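Local coordinates for diacylglycerol lipase (PDB 5XK2), which probably hydrolyses ester bonds of mono- and diacylglycerols, as a class 3 lipase of the alpha/beta-hydrolase fold from Aspergillus oryzae, captured here in a closed conformation, at residues A[182-185]-A[186-190]; A[129-132]-A[133-137]; A[247-250]-A[251-255]. All coordinates share one frame; numbering follows the deposited sequence.

Overall arrangement
The three contacts, all local, follow one another along the chain in the order 2, 1, 3. Contact 2 takes in the last two turns or so of helix 118-138, beside the early strands of the eight-stranded mixed sheet. Contact 1 starts helix 186-195, between strands 173-178 and 198-203. Contact 3 is a surface loop after the last strand, 240-243. Contacts 1 and 2, centres about 26 Å apart, both lean on helix 154-168. Contacts 1 and 3, centres about 16 Å apart, touch where Arg182 meets Thr253. Contacts 2 and 3, centres about 37 Å apart, lie on opposite sides of the chain's centre; contact 3 is tied to the backbone of Asp206, the probable catalytic acid.

Contact 1: A[182-185]-A[186-190]; sequences RVAN and KPLAE
Asn185 turns its side-chain amide over the first turn of the helix that begins at Lys186, and its OD1 takes the N-H of Leu188 at 3.1 Å. This is an N-cap: asparagine is short enough to bend back and satisfy an amide that has no helical carbonyl before it. With chi1 at 71°, CG sits between the backbone N and the carbonyl carbon, which brings OD1 round to that N-H; the donor arrives 31° out of the carbonyl plane. The backbone O of Asn185 starts the helical pattern by accepting from Ala189 N at 2.9 Å. Pro187 suits the first turn, where its missing N-H costs nothing, and its CD lies 3.5 Å from Asn185 OD1.

Ala184, just before the N-cap, and Ala189, fourth after it, hold their CB atoms 4.1 Å apart in the position of a hydrophobic staple, to which Leu188 CG adds, 3.6 Å from Ala184 CB. Asn185 also binds the 113-115 segment, OD1 accepting from Lys115 N and ND2 donating to Gly113 O, which ties the cap to the loop before strand 116-117. Leu188 and Val183 both rest on Leu161 of helix 154-168, so the start of helix 186-195 is seated against that helix.

Contact 2: A[129-132]-A[133-137]; sequences DRII and KTLDE
Lys133 brings its CB against the backbone oxygens of the preceding turn, 3.4 Å from Asp129 O, while its N-H binds that same Asp129 O at 3.0 Å. Its CG stands anti to the backbone N (chi1 177°), and the chain runs outward until a bend at its last torsion turns NZ toward Glu137. There NZ meets OE2 on the syn side of the carboxylate at 2.9 Å, a salt bridge four residues apart that suits the exposed side of a helix.

Thr134 grips the Arg130 carbonyl twice: its N-H and its hydroxyl OG1 each donate to Arg130 O at 3.0 Å, approaching from opposite faces of the carbonyl plane. OG1 lies beside its own backbone N (chi1 -60°), the placement that turns it back onto the previous turn. The threonine thus satisfies its hydroxyl within the helix, which suits a buried place.

Leu135 continues the helical bonding, N to Ile131 O at 2.8 Å, and its CD1 reaches Ile131 CG2 at 4.3 Å, two branched apolar chains on the buried face.

Asp136 donates its N-H to Ile132 O. The Asp136 and Ile132 side chains run side by side, pointing the same way, with OD2 3.9 Å from Ile132 CG2. An aspartate suits this exposed position, where its carboxylate is anchored through OD1 by a hydrogen bond with Tyr171 OH.

Around these turns, Ile131 packs on Val86 and Phe88 of strand 83-89, and Leu135 on Ile84 and Val86 of that strand. Thr134 reaches Lys60 and Leu61 of strand 58-65, while Ile132 and Leu135 both touch Leu166 of helix 154-168. Helix 118-138 therefore packs against strands 58-65 and 83-89 of the main sheet, with helix 154-168 at its flank.

Contact 3: A[247-250]-A[251-255]; sequences VNFK and GNTGT
Thr253 faces back across the loop, its CB 3.3 Å from Asn248 O and its methyl CG2 4.0 Å from CD1 of Phe249. That methyl meets the ring at its edge, close to the ring plane, and the two side chains meet at a slant rather than stacked. Thr253 holds CG2 anti to its backbone N and OG1 beside that N (chi1 -60°), an orientation that gives the methyl to the ring and the hydroxyl to a water. Threonine suits the place by carrying both groups on one CB.

Gly254, lacking a side chain, can draw its CA to 3.3 Å from Phe249 O, a CA-H...O contact with an angle of 148° at the hydrogen. Glycine suits this place because Phe249 O occupies the space a CB would need.

The next shell fixes these groups. Asn248 OD1 accepts from Lys250 N at 2.9 Å, in the carbonyl plane, an Asx turn that reverses the chain just before Gly251; its ND2 goes to Asp244 O. A water accepts from Asn248 N at 2.9 Å and donates to Thr253 OG1 at 2.8 Å, bridging the two arms. Within 251-255, Gly254 N binds Gly251 O, and Asn252 O accepts both Thr255 N and Thr255 OG1, which close the 3-10 turn 252-254.

Farther out, Asn252 N donates to Glu224 OE2, and its ND2 to the backbone O of Asn204 and of Asp206, the likely acid of the lipase's Ser-His-Asp triad; the link is to the Asp206 main chain.

No direct conventional hydrogen bond joins 247-250 to 251-255. Turn bonds within each arm, one shared water and a few carbon contacts hold the loop together, while Asn252, and Thr255 through Lys210, tie it to the rest of the chain.

Contact 1: A[182-185]-A[186-190]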
loop_
_atom_site.group_PDB
_atom_site.type_symbol
_atom_site.label_atom_id
_atom_site.label_comp_id
_atom_site.label_asym_id
_atom_site.label_seq_id
_atom_site.Cartn_x
_atom_site.Cartn_y
_atom_site.Cartn_z
ATOM N N ARG A 182 -0.092 -16.490 -1.521
ATOM C CA ARG A 182 0.557 -17.811 -1.505
ATOM C C ARG A 182 1.580 -17.888 -0.363
ATOM O O ARG A 182 2.174 -16.858 0.013
ATOM C CB ARG A 182 1.252 -18.082 -2.832
ATOM C CG ARG A 182 0.296 -18.142 -4.006
ATOM C CD ARG A 182 1.020 -18.556 -5.277
ATOM N NE ARG A 182 0.078 -18.649 -6.401
ATOM C CZ ARG A 182 -0.092 -17.715 -7.331
ATOM N NH1 ARG A 182 0.626 -16.588 -7.306
ATOM N NH2 ARG A 182 -0.985 -17.916 -8.309
ATOM N N VAL A 183 1.661 -19.054 0.280
ATOM C CA VAL A 183 2.682 -19.305 1.300
ATOM C C VAL A 183 3.663 -20.437 1.055
ATOM O O VAL A 183 4.626 -20.578 1.795
ATOM C CB VAL A 183 2.021 -19.548 2.655
ATOM C CG1 VAL A 183 1.169 -18.326 3.017
ATOM C CG2 VAL A 183 1.137 -20.806 2.627
ATOM N N ALA A 184 3.412 -21.252 0.041
ATOM C CA ALA A 184 4.014 -22.580 -0.027
ATOM C C ALA A 184 4.571 -22.895 -1.405
ATOM O O ALA A 184 4.037 -22.444 -2.409
ATOM C CB ALA A 184 2.965 -23.646 0.358
ATOM N N ASN A 185 5.627 -23.700 -1.459
ATOM C CA ASN A 185 6.037 -24.278 -2.741
ATOM C C ASN A 185 5.132 -25.466 -3.065
ATOM O O ASN A 185 4.188 -25.745 -2.311
ATOM C CB ASN A 185 7.534 -24.660 -2.736
ATOM C CG ASN A 185 7.868 -25.867 -1.854
ATOM O OD1 ASN A 185 7.075 -26.328 -1.032
ATOM N ND2 ASN A 185 9.098 -26.376 -2.018
ATOM N N LYS A 186 5.360 -26.157 -4.180
ATOM C CA LYS A 186 4.369 -27.170 -4.564
ATOM C C LYS A 186 4.269 -28.324 -3.544
ATOM O O LYS A 186 3.161 -28.677 -3.147
ATOM C CB LYS A 186 4.630 -27.722 -5.992
ATOM C CG LYS A 186 3.366 -28.361 -6.600
ATOM C CD LYS A 186 3.513 -28.673 -8.099
ATOM C CE LYS A 186 2.147 -28.926 -8.743
ATOM N NZ LYS A 186 2.226 -28.993 -10.235
ATOM N N PRO A 187 5.407 -28.916 -3.102
ATOM C CA PRO A 187 5.276 -30.000 -2.113
ATOM C C PRO A 187 4.538 -29.565 -0.842
ATOM O O PRO A 187 3.702 -30.324 -0.338
ATOM C CB PRO A 187 6.740 -30.364 -1.790
ATOM C CG PRO A 187 7.484 -29.979 -3.003
ATOM C CD PRO A 187 6.805 -28.759 -3.554
ATOM N N LEU A 188 4.802 -28.359 -0.354
ATOM C CA LEU A 188 4.107 -27.909 0.857
ATOM C C LEU A 188 2.633 -27.640 0.578
ATOM O O LEU A 188 1.767 -27.954 1.398
ATOM C CB LEU A 188 4.770 -26.662 1.441
ATOM C CG LEU A 188 4.095 -26.114 2.702
ATOM C CD1 LEU A 188 3.991 -27.207 3.782
ATOM C CD2 LEU A 188 4.843 -24.877 3.263
ATOM N N ALA A 189 2.330 -27.060 -0.577
ATOM C CA ALA A 189 0.917 -26.821 -0.881
ATOM C C ALA A 189 0.155 -28.132 -1.004
ATOM O O ALA A 189 -0.975 -28.221 -0.549
ATOM C CB ALA A 189 0.762 -26.004 -2.147
ATOM N N GLU A 190 0.778 -29.165 -1.584
ATOM C CA GLU A 190 0.110 -30.472 -1.664
ATOM C C GLU A 190 -0.084 -31.076 -0.277
ATOM O O GLU A 190 -1.132 -31.644 0.028
ATOM C CB GLU A 190 0.906 -31.450 -2.556
ATOM C CG GLU A 190 1.052 -30.920 -3.994
ATOM C CD GLU A 190 1.828 -31.858 -4.912
ATOM O OE1 GLU A 190 2.033 -33.033 -4.539
ATOM O OE2 GLU A 190 2.224 -31.394 -6.004
#

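Contact 2: A[129-132]-A[133-137]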
loop_
_atom_site.group_PDB
_atom_site.type_symbol
_atom_site.label_atom_id
_atom_site.label_comp_id
_atom_site.label_asym_id
_atom_site.label_seq_id
_atom_site.Cartn_x
_atom_site.Cartn_y
_atom_site.Cartn_z
ATOM N N ASP A 129 4.868 -20.467 20.232
ATOM C CA ASP A 129 4.985 -21.053 21.567
ATOM C C ASP A 129 3.874 -20.577 22.513
ATOM O O ASP A 129 3.279 -21.386 23.232
ATOM C CB ASP A 129 6.356 -20.730 22.152
ATOM C CG ASP A 129 7.480 -21.422 21.401
ATOM O OD1 ASP A 129 7.218 -22.459 20.754
ATOM O OD2 ASP A 129 8.628 -20.932 21.464
ATOM N N ARG A 130 3.603 -19.277 22.490
ATOM C CA ARG A 130 2.518 -18.673 23.277
ATOM C C ARG A 130 1.165 -19.249 22.906
ATOM O O ARG A 130 0.333 -19.529 23.761
ATOM C CB ARG A 130 2.467 -17.172 23.044
ATOM C CG ARG A 130 3.223 -16.326 23.987
ATOM C CD ARG A 130 3.183 -14.930 23.409
ATOM N NE ARG A 130 4.097 -14.798 22.283
ATOM C CZ ARG A 130 4.355 -13.646 21.683
ATOM N NH1 ARG A 130 3.730 -12.545 22.082
ATOM N NH2 ARG A 130 5.237 -13.591 20.699
ATOM N N ILE A 131 0.946 -19.420 21.604
ATOM C CA ILE A 131 -0.343 -19.915 21.132
ATOM C C ILE A 131 -0.556 -21.384 21.514
ATOM O O ILE A 131 -1.623 -21.767 21.988
ATOM C CB ILE A 131 -0.469 -19.702 19.605
ATOM C CG1 ILE A 131 -0.636 -18.198 19.326
ATOM C CG2 ILE A 131 -1.644 -20.504 19.050
ATOM C CD1 ILE A 131 -0.533 -17.807 17.853
ATOM N N ILE A 132 0.471 -22.211 21.349
ATOM C CA ILE A 132 0.375 -23.606 21.738
ATOM C C ILE A 132 0.167 -23.740 23.246
ATOM O O ILE A 132 -0.647 -24.556 23.694
ATOM C CB ILE A 132 1.625 -24.369 21.286
ATOM C CG1 ILE A 132 1.601 -24.497 19.763
ATOM C CG2 ILE A 132 1.697 -25.754 21.947
ATOM C CD1 ILE A 132 2.851 -25.106 19.190
ATOM N N LYS A 133 0.875 -22.911 24.013
ATOM C CA LYS A 133 0.716 -22.900 25.470
ATOM C C LYS A 133 -0.738 -22.648 25.818
ATOM O O LYS A 133 -1.331 -23.331 26.659
ATOM C CB LYS A 133 1.607 -21.835 26.108
ATOM C CG LYS A 133 1.452 -21.718 27.637
ATOM C CD LYS A 133 2.145 -20.456 28.151
ATOM C CE LYS A 133 2.250 -20.415 29.684
ATOM N NZ LYS A 133 1.258 -19.495 30.329
ATOM N N THR A 134 -1.318 -21.671 25.129
ATOM C CA THR A 134 -2.706 -21.298 25.378
ATOM C C THR A 134 -3.687 -22.384 24.940
ATOM O O THR A 134 -4.650 -22.671 25.654
ATOM C CB THR A 134 -3.042 -19.966 24.679
ATOM O OG1 THR A 134 -2.180 -18.933 25.189
ATOM C CG2 THR A 134 -4.498 -19.573 24.947
ATOM N N LEU A 135 -3.465 -23.001 23.772
ATOM C CA LEU A 135 -4.328 -24.088 23.340
ATOM C C LEU A 135 -4.315 -25.221 24.379
ATOM O O LEU A 135 -5.353 -25.777 24.724
ATOM C CB LEU A 135 -3.888 -24.624 21.967
ATOM C CG LEU A 135 -4.087 -23.639 20.810
ATOM C CD1 LEU A 135 -3.595 -24.256 19.500
ATOM C CD2 LEU A 135 -5.545 -23.254 20.682
ATOM N N ASP A 136 -3.123 -25.523 24.879
ATOM C CA ASP A 136 -2.966 -26.596 25.858
ATOM C C ASP A 136 -3.698 -26.256 27.171
ATOM O O ASP A 136 -4.352 -27.122 27.768
ATOM C CB ASP A 136 -1.482 -26.871 26.100
ATOM C CG ASP A 136 -0.804 -27.569 24.911
ATOM O OD1 ASP A 136 -1.494 -27.928 23.926
ATOM O OD2 ASP A 136 0.427 -27.760 24.984
ATOM N N GLU A 137 -3.622 -24.999 27.597
ATOM C CA GLU A 137 -4.315 -24.563 28.812
ATOM C C GLU A 137 -5.837 -24.661 28.637
ATOM O O GLU A 137 -6.554 -25.003 29.572
ATOM C CB GLU A 137 -3.911 -23.132 29.179
ATOM C CG GLU A 137 -2.476 -23.009 29.682
ATOM C CD GLU A 137 -1.989 -21.580 29.747
ATOM O OE1 GLU A 137 -2.696 -20.683 29.236
ATOM O OE2 GLU A 137 -0.904 -21.353 30.334
#

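Contact 3: A[247-250]-A[251-255]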
loop_
_atom_site.group_PDB
_atom_site.type_symbol
_atom_site.label_atom_id
_atom_site.label_comp_id
_atom_site.label_asym_id
_atom_site.label_seq_id
_atom_site.Cartn_x
_atom_site.Cartn_y
_atom_site.Cartn_z
ATOM N N VAL A 247 -2.540 -24.693 -9.153
ATOM C CA VAL A 247 -2.560 -23.523 -10.009
ATOM C C VAL A 247 -3.840 -23.659 -10.803
ATOM O O VAL A 247 -4.062 -24.693 -11.437
ATOM C CB VAL A 247 -1.349 -23.449 -10.936
ATOM C CG1 VAL A 247 -1.423 -22.176 -11.798
ATOM C CG2 VAL A 247 -0.065 -23.477 -10.106
ATOM N N ASN A 248 -4.714 -22.666 -10.730
ATOM C CA ASN A 248 -5.972 -22.748 -11.478
ATOM C C ASN A 248 -6.246 -21.421 -12.136
ATOM O O ASN A 248 -6.359 -20.407 -11.448
ATOM C CB ASN A 248 -7.136 -23.148 -10.556
ATOM C CG ASN A 248 -8.395 -23.552 -11.330
ATOM O OD1 ASN A 248 -8.844 -22.833 -12.213
ATOM N ND2 ASN A 248 -8.966 -24.701 -10.988
ATOM N N PHE A 249 -6.318 -21.407 -13.461
ATOM C CA PHE A 249 -6.463 -20.137 -14.166
ATOM C C PHE A 249 -7.910 -19.665 -14.314
ATOM O O PHE A 249 -8.161 -18.610 -14.925
ATOM C CB PHE A 249 -5.825 -20.246 -15.562
ATOM C CG PHE A 249 -4.359 -20.566 -15.535
ATOM C CD1 PHE A 249 -3.499 -19.860 -14.708
ATOM C CD2 PHE A 249 -3.848 -21.581 -16.318
ATOM C CE1 PHE A 249 -2.133 -20.155 -14.677
ATOM C CE2 PHE A 249 -2.477 -21.880 -16.288
ATOM C CZ PHE A 249 -1.630 -21.165 -15.461
ATOM N N LYS A 250 -8.879 -20.414 -13.787
ATOM C CA LYS A 250 -10.285 -20.037 -14.008
ATOM C C LYS A 250 -10.890 -19.231 -12.863
ATOM O O LYS A 250 -12.038 -18.820 -12.933
ATOM C CB LYS A 250 -11.136 -21.293 -14.261
ATOM C CG LYS A 250 -10.718 -22.056 -15.511
ATOM C CD LYS A 250 -10.880 -21.207 -16.757
ATOM C CE LYS A 250 -10.354 -21.980 -17.986
ATOM N NZ LYS A 250 -10.878 -21.436 -19.262
ATOM N N GLY A 251 -10.128 -19.048 -11.792
ATOM C CA GLY A 251 -10.520 -18.176 -10.691
ATOM C C GLY A 251 -9.696 -16.898 -10.655
ATOM O O GLY A 251 -9.349 -16.304 -11.678
ATOM N N ASN A 252 -9.389 -16.458 -9.438
ATOM C CA ASN A 252 -8.640 -15.217 -9.246
ATOM C C ASN A 252 -7.310 -15.168 -10.011
ATOM O O ASN A 252 -6.904 -14.115 -10.497
ATOM C CB ASN A 252 -8.399 -15.010 -7.739
ATOM C CG ASN A 252 -7.431 -13.864 -7.439
ATOM O OD1 ASN A 252 -6.242 -14.093 -7.206
ATOM N ND2 ASN A 252 -7.947 -12.623 -7.413
ATOM N N THR A 253 -6.634 -16.305 -10.133
ATOM C CA THR A 253 -5.322 -16.317 -10.761
ATOM C C THR A 253 -5.362 -15.885 -12.226
ATOM O O THR A 253 -4.394 -15.314 -12.738
ATOM C CB THR A 253 -4.703 -17.715 -10.645
ATOM O OG1 THR A 253 -4.584 -18.050 -9.261
ATOM C CG2 THR A 253 -3.301 -17.762 -11.275
ATOM N N GLY A 254 -6.496 -16.109 -12.881
ATOM C CA GLY A 254 -6.650 -15.732 -14.278
ATOM C C GLY A 254 -7.128 -14.311 -14.543
ATOM O O GLY A 254 -7.216 -13.891 -15.704
ATOM N N THR A 255 -7.478 -13.576 -13.491
ATOM C CA THR A 255 -7.997 -12.212 -13.663
ATOM C C THR A 255 -6.879 -11.229 -14.025
ATOM O O THR A 255 -5.708 -11.495 -13.779
ATOM C CB THR A 255 -8.712 -11.713 -12.391
ATOM O OG1 THR A 255 -7.780 -11.719 -11.312
ATOM C CG2 THR A 255 -9.890 -12.634 -12.039
HETATM O O HOH W 1 -4.394 -20.732 -8.596
#